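Local coordinates for protein free methionine-R-sulfoxide reductase (Saccharomyces cerevisiae, PDB 1F5M) that reduces the R-enantiomer of free methionine sulfoxide to methionine at the expense of thioredoxin and helps protect yeast against oxidative stress, at residues E132-I137 against V147-C152. Residues are numbered along the deposited sequence; the frame is centred on the assembly and turned at random.
Sequences EIVVPI and VIDIDC
I148 and V135 form an antiparallel hydrogen-bonded pair: V135 N donates to I148 O, I148 N returns a bond to V135 O (2.7 Å), and their CB atoms lie 4.3 Å apart. The flank of I148 takes a second partner, I137, whose side chain crosses it at about a right angle and brings CD1 to within 3.8 Å of I148 CG1. I133 and I150 form the next hydrogen-bonded pair, I150 N meeting I133 O almost head-on (N-H...O 174°). Strands 131-138 and 144-152 thus form an antiparallel hairpin within the sheet of the GAF domain, and its two faces differ in kind. V135, I133 and I150 face helix 160-176, whereas E132, V134 and D149 touch helix 99-107; V147 shares their face and touches Y70. V134 and V147 cross obliquely, V134 CG1 resting 3.5 Å from V147 CB, and V147 CG1 reaches P136 CA at 4.1 Å. Further along this face the pattern turns acidic. E132 reaches D149 because its chain leaves opposite the backbone N (chi1 -172°) and stays extended, the carboxylates nearly coplanar and OE1 2.5 Å from D149 OD1. D151 OD1 lies 3.4 Å from E132 OE1, while D151 OD2 is hydrogen-bonded to T129. A leucine in place of E132 would probably set a methyl-tipped chain against the D149 carboxylate, which would lose the polar group now lying alongside it.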
ATOM      1  N   GLU B 132       5.766  18.349   2.783  1.00 23.26           N
ATOM      2  CA  GLU B 132       4.681  17.419   3.081  1.00 21.25           C
ATOM      3  C   GLU B 132       3.301  18.097   3.171  1.00 21.41           C
ATOM      4  O   GLU B 132       3.173  19.301   3.470  1.00 18.99           O
ATOM      5  CB  GLU B 132       5.017  16.712   4.432  1.00 23.59           C
ATOM      6  CG  GLU B 132       4.104  15.536   4.845  1.00 22.85           C
ATOM      7  CD  GLU B 132       4.567  14.747   6.122  1.00 25.90           C
ATOM      8  OE1 GLU B 132       3.826  13.846   6.592  1.00 25.50           O
ATOM      9  OE2 GLU B 132       5.669  15.000   6.668  1.00 26.54           O
ATOM     10  N   ILE B 133       2.266  17.329   2.863  1.00 19.13           N
ATOM     11  CA  ILE B 133       0.889  17.805   2.971  1.00 19.73           C
ATOM     12  C   ILE B 133       0.071  16.716   3.635  1.00 21.02           C
ATOM     13  O   ILE B 133       0.152  15.509   3.262  1.00 20.62           O
ATOM     14  CB  ILE B 133       0.279  18.193   1.600  1.00 21.73           C
ATOM     15  CG1 ILE B 133      -1.146  18.736   1.789  1.00 20.32           C
ATOM     16  CG2 ILE B 133       0.259  16.971   0.675  1.00 22.83           C
ATOM     17  CD1 ILE B 133      -1.718  19.459   0.582  1.00 22.24           C
ATOM     18  N   VAL B 134      -0.692  17.107   4.648  1.00 20.08           N
ATOM     19  CA  VAL B 134      -1.527  16.136   5.368  1.00 21.44           C
ATOM     20  C   VAL B 134      -2.924  16.668   5.481  1.00 21.22           C
ATOM     21  O   VAL B 134      -3.155  17.788   5.953  1.00 21.24           O
ATOM     22  CB  VAL B 134      -1.021  15.825   6.786  1.00 20.34           C
ATOM     23  CG1 VAL B 134      -1.874  14.716   7.399  1.00 21.09           C
ATOM     24  CG2 VAL B 134       0.418  15.406   6.733  1.00 18.45           C
ATOM     25  N   VAL B 135      -3.855  15.861   4.986  1.00 20.22           N
ATOM     26  CA  VAL B 135      -5.263  16.208   4.971  1.00 21.21           C
ATOM     27  C   VAL B 135      -6.068  15.252   5.860  1.00 22.45           C
ATOM     28  O   VAL B 135      -6.090  14.000   5.647  1.00 23.15           O
ATOM     29  CB  VAL B 135      -5.798  16.164   3.520  1.00 19.37           C
ATOM     30  CG1 VAL B 135      -7.290  16.490   3.456  1.00 17.18           C
ATOM     31  CG2 VAL B 135      -4.996  17.100   2.645  1.00 17.23           C
ATOM     32  N   PRO B 136      -6.745  15.800   6.878  1.00 23.84           N
ATOM     33  CA  PRO B 136      -7.532  14.907   7.755  1.00 24.55           C
ATOM     34  C   PRO B 136      -8.873  14.434   7.163  1.00 24.23           C
ATOM     35  O   PRO B 136      -9.569  15.178   6.471  1.00 23.71           O
ATOM     36  CB  PRO B 136      -7.715  15.744   9.011  1.00 23.54           C
ATOM     37  CG  PRO B 136      -7.879  17.099   8.460  1.00 22.18           C
ATOM     38  CD  PRO B 136      -6.849  17.202   7.321  1.00 21.81           C
ATOM     39  N   ILE B 137      -9.208  13.158   7.407  1.00 25.44           N
ATOM     40  CA  ILE B 137     -10.440  12.571   6.918  1.00 24.74           C
ATOM     41  C   ILE B 137     -11.417  12.712   8.073  1.00 26.19           C
ATOM     42  O   ILE B 137     -11.144  12.236   9.170  1.00 27.01           O
ATOM     43  CB  ILE B 137     -10.200  11.086   6.555  1.00 25.64           C
ATOM     44  CG1 ILE B 137      -9.193  11.015   5.385  1.00 26.44           C
ATOM     45  CG2 ILE B 137     -11.484  10.414   6.175  1.00 23.51           C
ATOM     46  CD1 ILE B 137      -8.523   9.652   5.276  1.00 28.91           C
ATOM     47  N   VAL B 147      -5.814  10.268   8.312  1.00 23.17           N
ATOM     48  CA  VAL B 147      -5.278  11.346   7.495  1.00 22.48           C
ATOM     49  C   VAL B 147      -4.736  10.813   6.190  1.00 22.40           C
ATOM     50  O   VAL B 147      -4.428   9.613   6.061  1.00 22.50           O
ATOM     51  CB  VAL B 147      -4.100  12.088   8.171  1.00 22.93           C
ATOM     52  CG1 VAL B 147      -4.518  12.677   9.521  1.00 25.42           C
ATOM     53  CG2 VAL B 147      -2.931  11.130   8.351  1.00 24.19           C
ATOM     54  N   ILE B 148      -4.680  11.705   5.209  1.00 21.38           N
ATOM     55  CA  ILE B 148      -4.102  11.422   3.910  1.00 22.01           C
ATOM     56  C   ILE B 148      -2.765  12.141   4.019  1.00 22.78           C
ATOM     57  O   ILE B 148      -2.720  13.339   4.340  1.00 22.77           O
ATOM     58  CB  ILE B 148      -4.907  12.046   2.773  1.00 22.25           C
ATOM     59  CG1 ILE B 148      -6.374  11.602   2.842  1.00 19.16           C
ATOM     60  CG2 ILE B 148      -4.294  11.650   1.461  1.00 23.58           C
ATOM     61  CD1 ILE B 148      -7.225  12.139   1.686  1.00 21.19           C
ATOM     62  N   ASP B 149      -1.688  11.410   3.746  1.00 21.36           N
ATOM     63  CA  ASP B 149      -0.331  11.932   3.896  1.00 20.67           C
ATOM     64  C   ASP B 149       0.535  11.766   2.635  1.00 18.32           C
ATOM     65  O   ASP B 149       0.712  10.624   2.084  1.00 15.20           O
ATOM     66  CB  ASP B 149       0.313  11.183   5.100  1.00 21.54           C
ATOM     67  CG  ASP B 149       1.677  11.747   5.547  1.00 22.32           C
ATOM     68  OD1 ASP B 149       2.085  12.855   5.136  1.00 23.42           O
ATOM     69  OD2 ASP B 149       2.344  11.078   6.379  1.00 25.01           O
ATOM     70  N   ILE B 150       1.042  12.874   2.134  1.00 15.73           N
ATOM     71  CA  ILE B 150       1.953  12.810   0.970  1.00 15.03           C
ATOM     72  C   ILE B 150       3.290  13.454   1.280  1.00 19.62           C
ATOM     73  O   ILE B 150       3.319  14.623   1.759  1.00 19.07           O
ATOM     74  CB  ILE B 150       1.347  13.529  -0.241  1.00 15.93           C
ATOM     75  CG1 ILE B 150      -0.099  13.073  -0.446  1.00 19.07           C
ATOM     76  CG2 ILE B 150       2.169  13.261  -1.484  1.00 12.51           C
ATOM     77  CD1 ILE B 150      -0.769  13.669  -1.734  1.00 18.27           C
ATOM     78  N   ASP B 151       4.405  12.760   0.995  1.00 18.19           N
ATOM     79  CA  ASP B 151       5.751  13.337   1.265  1.00 18.55           C
ATOM     80  C   ASP B 151       6.386  13.683  -0.093  1.00 20.23           C
ATOM     81  O   ASP B 151       6.162  12.971  -1.079  1.00 16.98           O
ATOM     82  CB  ASP B 151       6.733  12.355   1.927  1.00 20.55           C
ATOM     83  CG  ASP B 151       6.419  12.060   3.365  1.00 22.75           C
ATOM     84  OD1 ASP B 151       5.342  12.430   3.838  1.00 23.79           O
ATOM     85  OD2 ASP B 151       7.257  11.405   4.035  1.00 25.99           O
ATOM     86  N   CYS B 152       7.194  14.747  -0.126  1.00 17.34           N
ATOM     87  CA  CYS B 152       7.907  15.158  -1.347  1.00 18.60           C
ATOM     88  C   CYS B 152       9.395  15.309  -1.085  1.00 19.59           C
ATOM     89  O   CYS B 152       9.800  15.810  -0.028  1.00 19.23           O
ATOM     90  CB  CYS B 152       7.322  16.500  -1.866  1.00 17.91           C
ATOM     91  SG  CYS B 152       8.134  17.206  -3.334  1.00 22.14           S
TER